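Local coordinates for beta-lactamase/D-alanine Carboxypeptidase (Yersinia pestis, PDB 3RJU), which probably hydrolyses beta-lactams or D-alanyl-D-alanine peptides as a serine enzyme of the beta-lactamase and penicillin-binding protein family, at residues Gly154-Tyr159 with Asp267-Lys272; Arg59-Thr64 with Phe309-Ala314; Asp11-His16 with Asn343-Glu348; Ala27-Asp32 with Asp235-Met240. All coordinates share one frame; numbering follows the deposited sequence.

Contact 1. Residues Gly154-Tyr159 with Asp267-Lys272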
loop_
_atom_site.group_PDB
_atom_site.type_symbol
_atom_site.label_atom_id
_atom_site.label_comp_id
_atom_site.label_asym_id
_atom_site.label_seq_id
_atom_site.Cartn_x
_atom_site.Cartn_y
_atom_site.Cartn_z
ATOM N N GLY A 154 15.930 -6.814 -11.874
ATOM C CA GLY A 154 15.082 -6.638 -13.035
ATOM C C GLY A 154 14.762 -7.907 -13.803
ATOM O O GLY A 154 14.317 -7.843 -14.955
ATOM N N VAL A 155 14.986 -9.059 -13.172
ATOM C CA VAL A 155 14.794 -10.343 -13.835
ATOM C C VAL A 155 13.609 -11.118 -13.281
ATOM O O VAL A 155 12.846 -11.724 -14.037
ATOM C CB VAL A 155 16.083 -11.184 -13.750
ATOM C CG1 VAL A 155 15.859 -12.636 -14.185
ATOM C CG2 VAL A 155 17.166 -10.532 -14.614
ATOM N N LYS A 156 13.464 -11.098 -11.960
ATOM C CA LYS A 156 12.350 -11.766 -11.290
ATOM C C LYS A 156 11.642 -10.785 -10.362
ATOM O O LYS A 156 12.292 -9.974 -9.685
ATOM C CB LYS A 156 12.852 -12.955 -10.457
ATOM C CG LYS A 156 13.412 -14.117 -11.255
ATOM C CD LYS A 156 13.849 -15.249 -10.347
ATOM C CE LYS A 156 14.483 -16.380 -11.140
ATOM N NZ LYS A 156 14.797 -17.518 -10.224
ATOM N N ALA A 157 10.311 -10.836 -10.337
ATOM C CA ALA A 157 9.574 -10.123 -9.301
ATOM C C ALA A 157 9.360 -11.078 -8.144
ATOM O O ALA A 157 8.929 -12.205 -8.348
ATOM C CB ALA A 157 8.234 -9.626 -9.810
ATOM N N ALA A 158 9.639 -10.614 -6.932
ATOM C CA ALA A 158 9.346 -11.387 -5.737
ATOM C C ALA A 158 8.972 -10.372 -4.698
ATOM O O ALA A 158 9.814 -9.602 -4.236
ATOM C CB ALA A 158 10.547 -12.194 -5.297
ATOM N N TYR A 159 7.691 -10.346 -4.349
ATOM C CA TYR A 159 7.152 -9.328 -3.458
ATOM C C TYR A 159 7.997 -9.266 -2.199
ATOM O O TYR A 159 8.283 -10.301 -1.580
ATOM C CB TYR A 159 5.740 -9.718 -3.087
ATOM C CG TYR A 159 4.990 -8.695 -2.295
ATOM C CD1 TYR A 159 4.354 -7.631 -2.938
ATOM C CD2 TYR A 159 4.893 -8.785 -0.907
ATOM C CE1 TYR A 159 3.629 -6.685 -2.230
ATOM C CE2 TYR A 159 4.175 -7.837 -0.181
ATOM C CZ TYR A 159 3.533 -6.793 -0.846
ATOM O OH TYR A 159 2.799 -5.870 -0.142
ATOM N N ASP A 267 7.904 -9.338 -19.415
ATOM C CA ASP A 267 9.265 -8.784 -19.408
ATOM C C ASP A 267 10.096 -9.428 -18.296
ATOM O O ASP A 267 11.296 -9.143 -18.189
ATOM C CB ASP A 267 9.280 -7.276 -19.088
ATOM C CG ASP A 267 8.652 -6.396 -20.153
ATOM O OD1 ASP A 267 8.633 -6.774 -21.345
ATOM O OD2 ASP A 267 8.200 -5.271 -19.754
ATOM N N LEU A 268 9.454 -10.216 -17.425
ATOM C CA LEU A 268 10.124 -10.878 -16.296
ATOM C C LEU A 268 10.175 -12.388 -16.469
ATOM O O LEU A 268 9.280 -12.998 -17.066
ATOM C CB LEU A 268 9.389 -10.563 -14.984
ATOM C CG LEU A 268 9.425 -9.087 -14.615
ATOM C CD1 LEU A 268 8.358 -8.792 -13.568
ATOM C CD2 LEU A 268 10.818 -8.710 -14.122
ATOM N N VAL A 269 11.223 -12.999 -15.923
ATOM C CA VAL A 269 11.359 -14.445 -15.989
ATOM C C VAL A 269 10.296 -15.143 -15.128
ATOM O O VAL A 269 9.712 -16.151 -15.536
ATOM C CB VAL A 269 12.785 -14.866 -15.587
ATOM C CG1 VAL A 269 12.871 -16.373 -15.248
ATOM C CG2 VAL A 269 13.738 -14.476 -16.702
ATOM N N SER A 270 10.053 -14.603 -13.944
ATOM C CA SER A 270 9.004 -15.121 -13.061
ATOM C C SER A 270 8.490 -14.037 -12.130
ATOM O O SER A 270 9.147 -13.015 -11.916
ATOM C CB SER A 270 9.506 -16.297 -12.222
ATOM O OG SER A 270 10.587 -15.901 -11.397
ATOM N N LEU A 271 7.308 -14.267 -11.581
ATOM C CA LEU A 271 6.719 -13.358 -10.599
ATOM C C LEU A 271 6.196 -14.155 -9.418
ATOM O O LEU A 271 5.471 -15.147 -9.583
ATOM C CB LEU A 271 5.554 -12.552 -11.197
ATOM C CG LEU A 271 5.899 -11.596 -12.341
ATOM C CD1 LEU A 271 5.969 -12.340 -13.678
ATOM C CD2 LEU A 271 4.859 -10.478 -12.395
ATOM N N LYS A 272 6.544 -13.705 -8.226
ATOM C CA LYS A 272 6.086 -14.371 -7.017
ATOM C C LYS A 272 5.438 -13.348 -6.110
ATOM O O LYS A 272 6.010 -12.281 -5.855
ATOM C CB LYS A 272 7.255 -15.011 -6.275
ATOM C CG LYS A 272 6.827 -15.664 -4.959
ATOM C CD LYS A 272 8.003 -16.159 -4.145
ATOM C CE LYS A 272 7.484 -16.958 -2.962
ATOM N NZ LYS A 272 8.561 -17.704 -2.289
HETATM O O HOH W 1 13.802 -9.727 -17.103
HETATM O O HOH W 2 11.782 -18.394 -10.596
HETATM O O HOH W 3 9.995 -14.761 -8.877
#
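Four main-chain hydrogen bonds join Val155-Tyr159 to Val269-Lys272, whose middles form the short parallel strands 156-158 and 270-272. Val269 N meets Val155 O at 2.8 Å almost head-on to the carbonyl, with a C=O...N angle of 175°. Ala157 turns both its N and its O to the partner strand, N giving to Ser270 O and O receiving Lys272 N from 38° out of the carbonyl plane. Tyr159 N then closes the ladder on Lys272 O at 3.0 Å, and CA-H...O contacts such as Leu271 CA to Ala157 O (3.4 Å) fill in between.

Apolar groups line one face. Ala157 CB rests against Leu268 CD1 at 3.9 Å and Leu271 CG at 4.0 Å, and Leu283 of strand 282-284 touches all three side chains. Near the start, Val155 and Val269 stand side by side, CG1 to CG2 3.8 Å.

The other face carries Lys156, Ser270 and Lys272, with Ala158 among them. The extended Lys156 chain runs past the Ser270 hydroxyl, with Lys156 CG 3.3 Å from Ser270 OG. One water joins Lys156 NZ to Ser270 OG, and another joins that OG to Ala157 O, 2.8 Å from each.

Beyond the last rung the Tyr159 ring turns off, stacking on His114 and sending OH to Lys65 and Lys302, with a weak bond to citrate. A ladder of backbone bonds, largely indifferent to side-chain type, thus anchors the strand that delivers this probable active-site tyrosine.

Contact 2. Residues Arg59-Thr64 with Phe309-Ala314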
loop_
_atom_site.group_PDB
_atom_site.type_symbol
_atom_site.label_atom_id
_atom_site.label_comp_id
_atom_site.label_asym_id
_atom_site.label_seq_id
_atom_site.Cartn_x
_atom_site.Cartn_y
_atom_site.Cartn_z
ATOM N N ARG A 59 -5.139 -0.208 10.270
ATOM C CA ARG A 59 -3.830 -0.476 9.676
ATOM C C ARG A 59 -4.017 -0.621 8.173
ATOM O O ARG A 59 -4.794 -1.483 7.720
ATOM C CB ARG A 59 -3.218 -1.765 10.231
ATOM C CG ARG A 59 -3.034 -1.761 11.753
ATOM C CD ARG A 59 -2.238 -2.981 12.190
ATOM N NE ARG A 59 -2.191 -3.171 13.641
ATOM C CZ ARG A 59 -1.194 -2.766 14.429
ATOM N NH1 ARG A 59 -0.137 -2.123 13.928
ATOM N NH2 ARG A 59 -1.246 -3.022 15.728
ATOM N N ILE A 60 -3.339 0.211 7.381
ATOM C CA ILE A 60 -3.487 0.056 5.934
ATOM C C ILE A 60 -2.552 -1.008 5.362
ATOM O O ILE A 60 -2.640 -1.353 4.180
ATOM C CB ILE A 60 -3.352 1.401 5.156
ATOM C CG1 ILE A 60 -1.904 1.920 5.172
ATOM C CG2 ILE A 60 -4.319 2.454 5.725
ATOM C CD1 ILE A 60 -1.722 3.185 4.302
ATOM N N ALA A 61 -1.671 -1.540 6.206
ATOM C CA ALA A 61 -0.744 -2.580 5.782
ATOM C C ALA A 61 -0.031 -2.126 4.510
ATOM O O ALA A 61 0.406 -0.984 4.440
ATOM C CB ALA A 61 -1.466 -3.939 5.595
ATOM N N SER A 62 0.063 -2.981 3.494
ATOM C CA SER A 62 0.927 -2.679 2.338
ATOM C C SER A 62 0.438 -1.573 1.392
ATOM O O SER A 62 1.118 -1.240 0.414
ATOM C CB SER A 62 1.267 -3.955 1.559
ATOM O OG SER A 62 2.019 -4.837 2.379
ATOM N N ILE A 63 -0.724 -0.985 1.656
ATOM C CA ILE A 63 -1.064 0.251 0.945
ATOM C C ILE A 63 0.059 1.266 1.235
ATOM O O ILE A 63 0.329 2.176 0.436
ATOM C CB ILE A 63 -2.460 0.818 1.379
ATOM C CG1 ILE A 63 -3.577 -0.203 1.111
ATOM C CG2 ILE A 63 -2.766 2.104 0.667
ATOM C CD1 ILE A 63 -3.700 -0.642 -0.323
ATOM N N THR A 64 0.735 1.066 2.368
ATOM C CA THR A 64 1.910 1.858 2.757
ATOM C C THR A 64 2.913 1.962 1.608
ATOM O O THR A 64 3.498 3.023 1.391
ATOM C CB THR A 64 2.634 1.219 3.970
ATOM O OG1 THR A 64 1.787 1.290 5.123
ATOM C CG2 THR A 64 3.958 1.956 4.280
ATOM N N PHE A 309 -6.023 -6.828 9.851
ATOM C CA PHE A 309 -6.631 -5.984 8.815
ATOM C C PHE A 309 -6.334 -6.537 7.439
ATOM O O PHE A 309 -5.236 -7.055 7.197
ATOM C CB PHE A 309 -6.082 -4.552 8.858
ATOM C CG PHE A 309 -6.578 -3.746 10.024
ATOM C CD1 PHE A 309 -7.675 -2.889 9.889
ATOM C CD2 PHE A 309 -5.983 -3.884 11.265
ATOM C CE1 PHE A 309 -8.144 -2.164 10.965
ATOM C CE2 PHE A 309 -6.445 -3.153 12.353
ATOM C CZ PHE A 309 -7.535 -2.298 12.197
ATOM N N ILE A 310 -7.296 -6.392 6.534
ATOM C CA ILE A 310 -7.028 -6.533 5.105
ATOM C C ILE A 310 -7.529 -5.287 4.379
ATOM O O ILE A 310 -8.572 -4.716 4.730
ATOM C CB ILE A 310 -7.627 -7.812 4.483
ATOM C CG1 ILE A 310 -9.132 -7.944 4.780
ATOM C CG2 ILE A 310 -6.828 -9.045 4.945
ATOM C CD1 ILE A 310 -9.763 -9.085 3.995
ATOM N N THR A 311 -6.772 -4.847 3.376
ATOM C CA THR A 311 -7.102 -3.634 2.657
ATOM C C THR A 311 -6.932 -3.851 1.170
ATOM O O THR A 311 -6.169 -4.710 0.725
ATOM C CB THR A 311 -6.186 -2.448 3.068
ATOM O OG1 THR A 311 -4.823 -2.872 3.047
ATOM C CG2 THR A 311 -6.511 -1.958 4.475
ATOM N N TYR A 312 -7.664 -3.070 0.395
ATOM C CA TYR A 312 -7.541 -3.144 -1.048
ATOM C C TYR A 312 -7.940 -1.808 -1.630
ATOM O O TYR A 312 -8.926 -1.184 -1.195
ATOM C CB TYR A 312 -8.436 -4.260 -1.584
ATOM C CG TYR A 312 -8.367 -4.523 -3.076
ATOM C CD1 TYR A 312 -7.148 -4.839 -3.702
ATOM C CD2 TYR A 312 -9.525 -4.479 -3.866
ATOM C CE1 TYR A 312 -7.093 -5.105 -5.066
ATOM C CE2 TYR A 312 -9.475 -4.747 -5.232
ATOM C CZ TYR A 312 -8.256 -5.050 -5.827
ATOM O OH TYR A 312 -8.184 -5.310 -7.187
HETATM N N MSE A 313 -7.180 -1.361 -2.622
HETATM C CA MSE A 313 -7.544 -0.168 -3.362
HETATM C C MSE A 313 -7.528 -0.528 -4.838
HETATM O O MSE A 313 -6.564 -1.139 -5.311
HETATM C CB MSE A 313 -6.550 0.973 -3.104
HETATM C CG MSE A 313 -6.934 2.255 -3.833
HETATM SE SE MSE A 313 -5.795 3.757 -3.395
HETATM C CE MSE A 313 -6.160 3.864 -1.489
ATOM N N ALA A 314 -8.600 -0.191 -5.551
ATOM C CA ALA A 314 -8.694 -0.504 -6.971
ATOM C C ALA A 314 -9.197 0.738 -7.668
ATOM O O ALA A 314 -10.172 1.353 -7.223
ATOM C CB ALA A 314 -9.667 -1.672 -7.203
#
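The Phe309 ring carries the backbone N of Arg59 over the centre of one face, 3.5 Å above its plane. The start of the Arg59 side chain covers the same ring near CD2, with Arg59 CB 3.6 Å from Phe309 CD2. The extended arginine crosses the phenylalanine at about a right angle, and the guanidinium plane is turned 71° from the ring. Its NH2 ends on the carbonyls of Ser215 and Arg216.

Thr311 OG1 gives a 2.9 Å hydrogen bond to Ile60 O, arriving 50° out of the carbonyl plane. Ile63 N reaches this oxygen from the opposite face at 3.2 Å, so two donors tie down the turn before helix 64-77. Chi1 of Thr311 (48°) puts its OG1 between the backbone N and the carbonyl carbon, pointing at Ile60, and leaves its CG2 near Arg59 O. Ile63 CG1 packs 3.5 Å from Thr311 OG1, and Ile63 CD1 approaches Met313 CB.

Ser62 and Lys65 fit the SxxK pattern, consistent with a nucleophile position at the start of helix 64-77. The alternate side chains Phe309, Thr311 and Met313 carry this loop on strand 309-316, which lies between strands 299-306 and 321-328; from the other face Ile310 and Tyr312 pack against helix 336-349.

Contact 3. Residues Asp11-His16 with Asn343-Glu348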
loop_
_atom_site.group_PDB
_atom_site.type_symbol
_atom_site.label_atom_id
_atom_site.label_comp_id
_atom_site.label_asym_id
_atom_site.label_seq_id
_atom_site.Cartn_x
_atom_site.Cartn_y
_atom_site.Cartn_z
ATOM N N ASP A 11 -24.580 0.109 -3.345
ATOM C CA ASP A 11 -25.450 -0.728 -2.518
ATOM C C ASP A 11 -25.694 -2.131 -3.070
ATOM O O ASP A 11 -26.070 -3.028 -2.324
ATOM C CB ASP A 11 -26.796 -0.044 -2.298
ATOM C CG ASP A 11 -26.696 1.141 -1.372
ATOM O OD1 ASP A 11 -25.710 1.226 -0.603
ATOM O OD2 ASP A 11 -27.621 1.978 -1.413
ATOM N N GLN A 12 -25.528 -2.313 -4.374
ATOM C CA GLN A 12 -25.610 -3.648 -4.960
ATOM C C GLN A 12 -24.486 -4.568 -4.471
ATOM O O GLN A 12 -24.625 -5.794 -4.516
ATOM C CB GLN A 12 -25.567 -3.571 -6.488
ATOM C CG GLN A 12 -26.764 -2.915 -7.141
ATOM C CD GLN A 12 -26.490 -2.633 -8.618
ATOM O OE1 GLN A 12 -25.550 -3.181 -9.193
ATOM N NE2 GLN A 12 -27.282 -1.767 -9.218
ATOM N N TYR A 13 -23.382 -3.980 -4.003
ATOM C CA TYR A 13 -22.174 -4.739 -3.675
ATOM C C TYR A 13 -21.731 -4.673 -2.232
ATOM O O TYR A 13 -21.138 -5.627 -1.734
ATOM C CB TYR A 13 -20.989 -4.294 -4.560
ATOM C CG TYR A 13 -21.169 -4.777 -5.979
ATOM C CD1 TYR A 13 -20.706 -6.022 -6.363
ATOM C CD2 TYR A 13 -21.865 -4.007 -6.917
ATOM C CE1 TYR A 13 -20.894 -6.494 -7.632
ATOM C CE2 TYR A 13 -22.057 -4.477 -8.222
ATOM C CZ TYR A 13 -21.563 -5.725 -8.560
ATOM O OH TYR A 13 -21.755 -6.213 -9.827
ATOM N N ALA A 14 -21.969 -3.542 -1.575
ATOM C CA ALA A 14 -21.288 -3.272 -0.301
ATOM C C ALA A 14 -21.589 -4.321 0.773
ATOM O O ALA A 14 -20.679 -4.867 1.405
ATOM C CB ALA A 14 -21.623 -1.870 0.214
ATOM N N GLU A 15 -22.869 -4.602 0.989
ATOM C CA GLU A 15 -23.220 -5.565 2.017
ATOM C C GLU A 15 -22.730 -6.972 1.653
ATOM O O GLU A 15 -22.326 -7.748 2.526
ATOM C CB GLU A 15 -24.725 -5.552 2.305
ATOM C CG GLU A 15 -25.025 -6.071 3.701
ATOM C CD GLU A 15 -26.473 -5.903 4.096
ATOM O OE1 GLU A 15 -26.725 -5.569 5.275
ATOM O OE2 GLU A 15 -27.353 -6.112 3.232
ATOM N N HIS A 16 -22.728 -7.301 0.364
ATOM C CA HIS A 16 -22.193 -8.600 -0.056
ATOM C C HIS A 16 -20.710 -8.738 0.268
ATOM O O HIS A 16 -20.274 -9.798 0.718
ATOM C CB HIS A 16 -22.410 -8.839 -1.551
ATOM C CG HIS A 16 -23.830 -9.123 -1.912
ATOM N ND1 HIS A 16 -24.661 -9.877 -1.117
ATOM C CD2 HIS A 16 -24.566 -8.749 -2.983
ATOM C CE1 HIS A 16 -25.854 -9.953 -1.681
ATOM N NE2 HIS A 16 -25.819 -9.285 -2.819
ATOM N N ASN A 343 -13.614 -5.503 -7.216
ATOM C CA ASN A 343 -13.370 -5.452 -8.653
ATOM C C ASN A 343 -14.675 -5.492 -9.439
ATOM O O ASN A 343 -14.839 -4.784 -10.432
ATOM C CB ASN A 343 -12.424 -6.574 -9.098
ATOM C CG ASN A 343 -11.014 -6.386 -8.562
ATOM O OD1 ASN A 343 -10.574 -5.240 -8.335
ATOM N ND2 ASN A 343 -10.295 -7.505 -8.344
ATOM N N GLN A 344 -15.614 -6.310 -8.976
ATOM C CA GLN A 344 -16.915 -6.361 -9.622
ATOM C C GLN A 344 -17.701 -5.067 -9.442
ATOM O O GLN A 344 -18.404 -4.635 -10.358
ATOM C CB GLN A 344 -17.705 -7.565 -9.126
ATOM C CG GLN A 344 -17.079 -8.855 -9.583
ATOM C CD GLN A 344 -17.703 -10.069 -8.951
ATOM O OE1 GLN A 344 -18.834 -10.018 -8.458
ATOM N NE2 GLN A 344 -16.974 -11.180 -8.962
ATOM N N LEU A 345 -17.593 -4.456 -8.264
ATOM C CA LEU A 345 -18.178 -3.135 -8.047
ATOM C C LEU A 345 -17.591 -2.125 -9.045
ATOM O O LEU A 345 -18.320 -1.366 -9.685
ATOM C CB LEU A 345 -17.938 -2.666 -6.610
ATOM C CG LEU A 345 -18.295 -1.204 -6.276
ATOM C CD1 LEU A 345 -19.759 -0.862 -6.598
ATOM C CD2 LEU A 345 -17.991 -0.930 -4.813
ATOM N N VAL A 346 -16.265 -2.121 -9.169
ATOM C CA VAL A 346 -15.599 -1.199 -10.088
ATOM C C VAL A 346 -16.105 -1.442 -11.521
ATOM O O VAL A 346 -16.357 -0.497 -12.278
ATOM C CB VAL A 346 -14.059 -1.334 -10.005
ATOM C CG1 VAL A 346 -13.387 -0.611 -11.159
ATOM C CG2 VAL A 346 -13.556 -0.777 -8.674
ATOM N N ALA A 347 -16.299 -2.708 -11.870
ATOM C CA ALA A 347 -16.773 -3.058 -13.212
ATOM C C ALA A 347 -18.173 -2.483 -13.466
ATOM O O ALA A 347 -18.474 -2.022 -14.576
ATOM C CB ALA A 347 -16.779 -4.572 -13.411
ATOM N N GLU A 348 -19.029 -2.504 -12.444
ATOM C CA GLU A 348 -20.353 -1.913 -12.604
ATOM C C GLU A 348 -20.265 -0.379 -12.679
ATOM O O GLU A 348 -20.972 0.252 -13.466
ATOM C CB GLU A 348 -21.299 -2.364 -11.487
ATOM C CG GLU A 348 -22.768 -1.898 -11.692
ATOM C CD GLU A 348 -23.428 -2.477 -12.946
ATOM O OE1 GLU A 348 -23.047 -3.590 -13.366
ATOM O OE2 GLU A 348 -24.341 -1.812 -13.505
HETATM O O HOH W 4 -26.798 -1.404 -12.143
HETATM O O HOH W 5 -20.669 -8.766 -10.834
#
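Glu348 OE2 accepts a hydrogen bond of 2.8 Å from a water that in turn accepts one from Gln12 NE2, a bridge between the two helices. The direct approach of these side chains is looser, Gln12 OE1 lying 4.0 Å from Glu348 CG. The other carboxylate oxygen of Glu348, OE1, makes a salt bridge with Lys351. A second water lies at the edge of the Tyr13 ring, in its plane, and links Tyr13 OH at 3.0 Å to Gln344 OE1, to which it donates over a longer 3.3 Å.

Between these bridges Tyr13 lies flat against the backbone of helix 336-349, its CG anti to the carbonyl carbon (chi1 -72°), the setting from which the ring lies over Leu345. Leu345 CA sits 3.9 Å from the ring centroid and 9° off the normal, a CH-pi contact over the face. Leu345 CD1 meets Tyr13 CD2 at 3.8 Å, the two side chains sliding past each other in opposite directions. Gln344 CB touches Tyr13 CE1 at 3.7 Å, its amide plane steeply inclined to the ring, while Glu348 CB comes obliquely to CE2.

The helix segments run antiparallel (175°), with Ile9 of helix 6-20 extending the packing onto Leu345 and Glu348. The face of Tyr13, with Ile9 beside it, thus supplies apolar packing between the N-terminal and C-terminal helices, and water, rather than direct polar contact, connects the side chains at its margins.

Contact 4. Residues Ala27-Asp32 with Asp235-Met240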
loop_
_atom_site.group_PDB
_atom_site.type_symbol
_atom_site.label_atom_id
_atom_site.label_comp_id
_atom_site.label_asym_id
_atom_site.label_seq_id
_atom_site.Cartn_x
_atom_site.Cartn_y
_atom_site.Cartn_z
ATOM N N ALA A 27 -15.041 -0.702 6.436
ATOM C CA ALA A 27 -15.329 0.598 5.855
ATOM C C ALA A 27 -15.023 0.558 4.363
ATOM O O ALA A 27 -13.987 0.038 3.938
ATOM C CB ALA A 27 -14.520 1.705 6.530
ATOM N N LEU A 28 -15.928 1.135 3.577
ATOM C CA LEU A 28 -15.810 1.170 2.124
ATOM C C LEU A 28 -15.914 2.628 1.678
ATOM O O LEU A 28 -16.844 3.348 2.089
ATOM C CB LEU A 28 -16.952 0.353 1.484
ATOM C CG LEU A 28 -17.003 0.302 -0.051
ATOM C CD1 LEU A 28 -15.860 -0.520 -0.637
ATOM C CD2 LEU A 28 -18.342 -0.295 -0.479
ATOM N N VAL A 29 -14.971 3.054 0.838
ATOM C CA VAL A 29 -14.932 4.415 0.341
ATOM C C VAL A 29 -14.907 4.340 -1.169
ATOM O O VAL A 29 -13.995 3.732 -1.753
ATOM C CB VAL A 29 -13.655 5.163 0.803
ATOM C CG1 VAL A 29 -13.601 6.572 0.191
ATOM C CG2 VAL A 29 -13.599 5.226 2.330
ATOM N N VAL A 30 -15.896 4.968 -1.804
ATOM C CA VAL A 30 -15.997 4.959 -3.253
ATOM C C VAL A 30 -15.957 6.391 -3.762
ATOM O O VAL A 30 -16.740 7.237 -3.314
ATOM C CB VAL A 30 -17.320 4.282 -3.722
ATOM C CG1 VAL A 30 -17.432 4.291 -5.248
ATOM C CG2 VAL A 30 -17.413 2.852 -3.191
ATOM N N ILE A 31 -15.061 6.661 -4.710
ATOM C CA ILE A 31 -15.021 7.955 -5.372
ATOM C C ILE A 31 -15.328 7.717 -6.830
ATOM O O ILE A 31 -14.682 6.900 -7.465
ATOM C CB ILE A 31 -13.644 8.642 -5.257
ATOM C CG1 ILE A 31 -13.327 8.957 -3.797
ATOM C CG2 ILE A 31 -13.630 9.936 -6.099
ATOM C CD1 ILE A 31 -11.900 9.447 -3.525
ATOM N N ASP A 32 -16.318 8.429 -7.361
ATOM C CA ASP A 32 -16.695 8.278 -8.758
ATOM C C ASP A 32 -16.976 9.676 -9.280
ATOM O O ASP A 32 -18.062 10.220 -9.084
ATOM C CB ASP A 32 -17.919 7.369 -8.871
ATOM C CG ASP A 32 -18.315 7.083 -10.316
ATOM O OD1 ASP A 32 -18.062 7.927 -11.209
ATOM O OD2 ASP A 32 -18.911 6.012 -10.550
ATOM N N ASP A 235 -9.211 9.821 5.953
ATOM C CA ASP A 235 -7.879 10.232 5.490
ATOM C C ASP A 235 -7.576 9.561 4.158
ATOM O O ASP A 235 -7.028 10.203 3.241
ATOM C CB ASP A 235 -6.775 9.841 6.484
ATOM C CG ASP A 235 -6.669 10.791 7.673
ATOM O OD1 ASP A 235 -7.561 11.632 7.897
ATOM O OD2 ASP A 235 -5.670 10.686 8.404
HETATM N N MSE A 236 -7.900 8.273 4.053
HETATM C CA MSE A 236 -7.630 7.524 2.832
HETATM C C MSE A 236 -8.471 8.011 1.665
HETATM O O MSE A 236 -8.013 7.969 0.512
HETATM C CB MSE A 236 -7.804 6.015 3.049
HETATM C CG MSE A 236 -6.806 5.432 4.043
HETATM SE SE MSE A 236 -4.953 5.780 3.512
HETATM C CE MSE A 236 -5.072 4.976 1.755
ATOM N N GLN A 237 -9.691 8.479 1.946
ATOM C CA GLN A 237 -10.488 9.109 0.895
ATOM C C GLN A 237 -9.709 10.285 0.280
ATOM O O GLN A 237 -9.616 10.425 -0.944
ATOM C CB GLN A 237 -11.831 9.621 1.428
ATOM C CG GLN A 237 -12.663 10.317 0.375
ATOM C CD GLN A 237 -13.770 11.180 0.978
ATOM O OE1 GLN A 237 -14.362 10.822 2.000
ATOM N NE2 GLN A 237 -14.051 12.323 0.346
ATOM N N HIS A 238 -9.168 11.146 1.138
ATOM C CA HIS A 238 -8.436 12.317 0.667
ATOM C C HIS A 238 -7.198 11.930 -0.141
ATOM O O HIS A 238 -6.912 12.556 -1.165
ATOM C CB HIS A 238 -8.073 13.238 1.840
ATOM C CG HIS A 238 -9.266 13.803 2.544
ATOM N ND1 HIS A 238 -10.279 14.455 1.874
ATOM C CD2 HIS A 238 -9.619 13.803 3.852
ATOM C CE1 HIS A 238 -11.206 14.835 2.737
ATOM N NE2 HIS A 238 -10.829 14.449 3.946
ATOM N N TRP A 239 -6.490 10.890 0.297
ATOM C CA TRP A 239 -5.305 10.424 -0.417
ATOM C C TRP A 239 -5.680 9.884 -1.791
ATOM O O TRP A 239 -5.071 10.233 -2.813
ATOM C CB TRP A 239 -4.562 9.347 0.385
ATOM C CG TRP A 239 -3.224 9.041 -0.192
ATOM C CD1 TRP A 239 -2.088 9.756 -0.005
ATOM C CD2 TRP A 239 -2.880 7.956 -1.064
ATOM N NE1 TRP A 239 -1.048 9.194 -0.714
ATOM C CE2 TRP A 239 -1.504 8.081 -1.365
ATOM C CE3 TRP A 239 -3.594 6.885 -1.608
ATOM C CZ2 TRP A 239 -0.828 7.181 -2.197
ATOM C CZ3 TRP A 239 -2.929 5.995 -2.439
ATOM C CH2 TRP A 239 -1.555 6.147 -2.718
HETATM N N MSE A 240 -6.701 9.039 -1.823
HETATM C CA MSE A 240 -7.099 8.405 -3.068
HETATM C C MSE A 240 -7.601 9.460 -4.072
HETATM O O MSE A 240 -7.385 9.331 -5.280
HETATM C CB MSE A 240 -8.184 7.361 -2.786
HETATM C CG MSE A 240 -8.600 6.604 -4.020
HETATM SE SE MSE A 240 -9.619 4.978 -3.638
HETATM C CE MSE A 240 -11.239 5.808 -2.948
#
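Val29 and Ile31, two residues apart on strand 25-32, turn their side chains to the same side and meet Gln237 and Met240 (selenomethionine), one helical turn apart. Val29 uses a single branch: CG1, anti to the backbone N (chi1 177°), presses on Gln237 CB at 3.7 Å and on CG slightly farther away. The two side chains cross at about a right angle, and since Val29 touches only CB and CG of Gln237, it is the aliphatic part that packs here, the glutamine chain continuing extended beyond CG.

Ile31 reaches farther. CG1 stands beside the backbone N, and the extended second torsion carries CD1 to the helix surface, 3.6 Å from Gln237 O and 4.1 Å from Gln237 CG. The same methyl meets Met240 CE at 3.7 Å as the isoleucine and methionine slide past each other in opposite directions.

Met240 is straight through its first two torsions and then bends at the selenium, chi3 68°. The bend sets CE above the strand, where it touches Val29 O at 3.7 Å as well as Val29 CG1 at 4.0 Å. The contact is therefore one of van der Waals packing, with methyl groups interleaved between strand and helix.

The strand and helix segments run in similar directions, 28° apart. Helix 233-241 covers this face of the main antiparallel sheet, with Met240 also touching Met313 and Met315 of strand 309-316. On the other face, Leu28 and Val30 pack against helix 6-20; along its edges the strand bonds to strands 35-42 and 321-328.

In the fold
Contacts 2, 3 and 4 build layers on the main antiparallel sheet. Contact 2 and contact 4, with centres about 12 Å apart, share one face, where Met313 CE meets Met236 CE at 3.6 Å. Contact 3 lies on the other face: Tyr312 OH reaches Asn343 OD1 at 2.7 Å, probably a hydrogen bond, and Ala14 CB packs on Leu28 CD2 of contact 4 at 3.7 Å. Contact 1 stands apart, its centre about 22 Å from that of contact 2, yet Tyr159 OH lies 2.8 Å from Ser62 OG, at most a weak hydrogen bond. With Lys65 and Lys302, these two line the probable active site, where citrate takes a hydrogen bond with Ser62 OG and a weak one with Tyr159 OH.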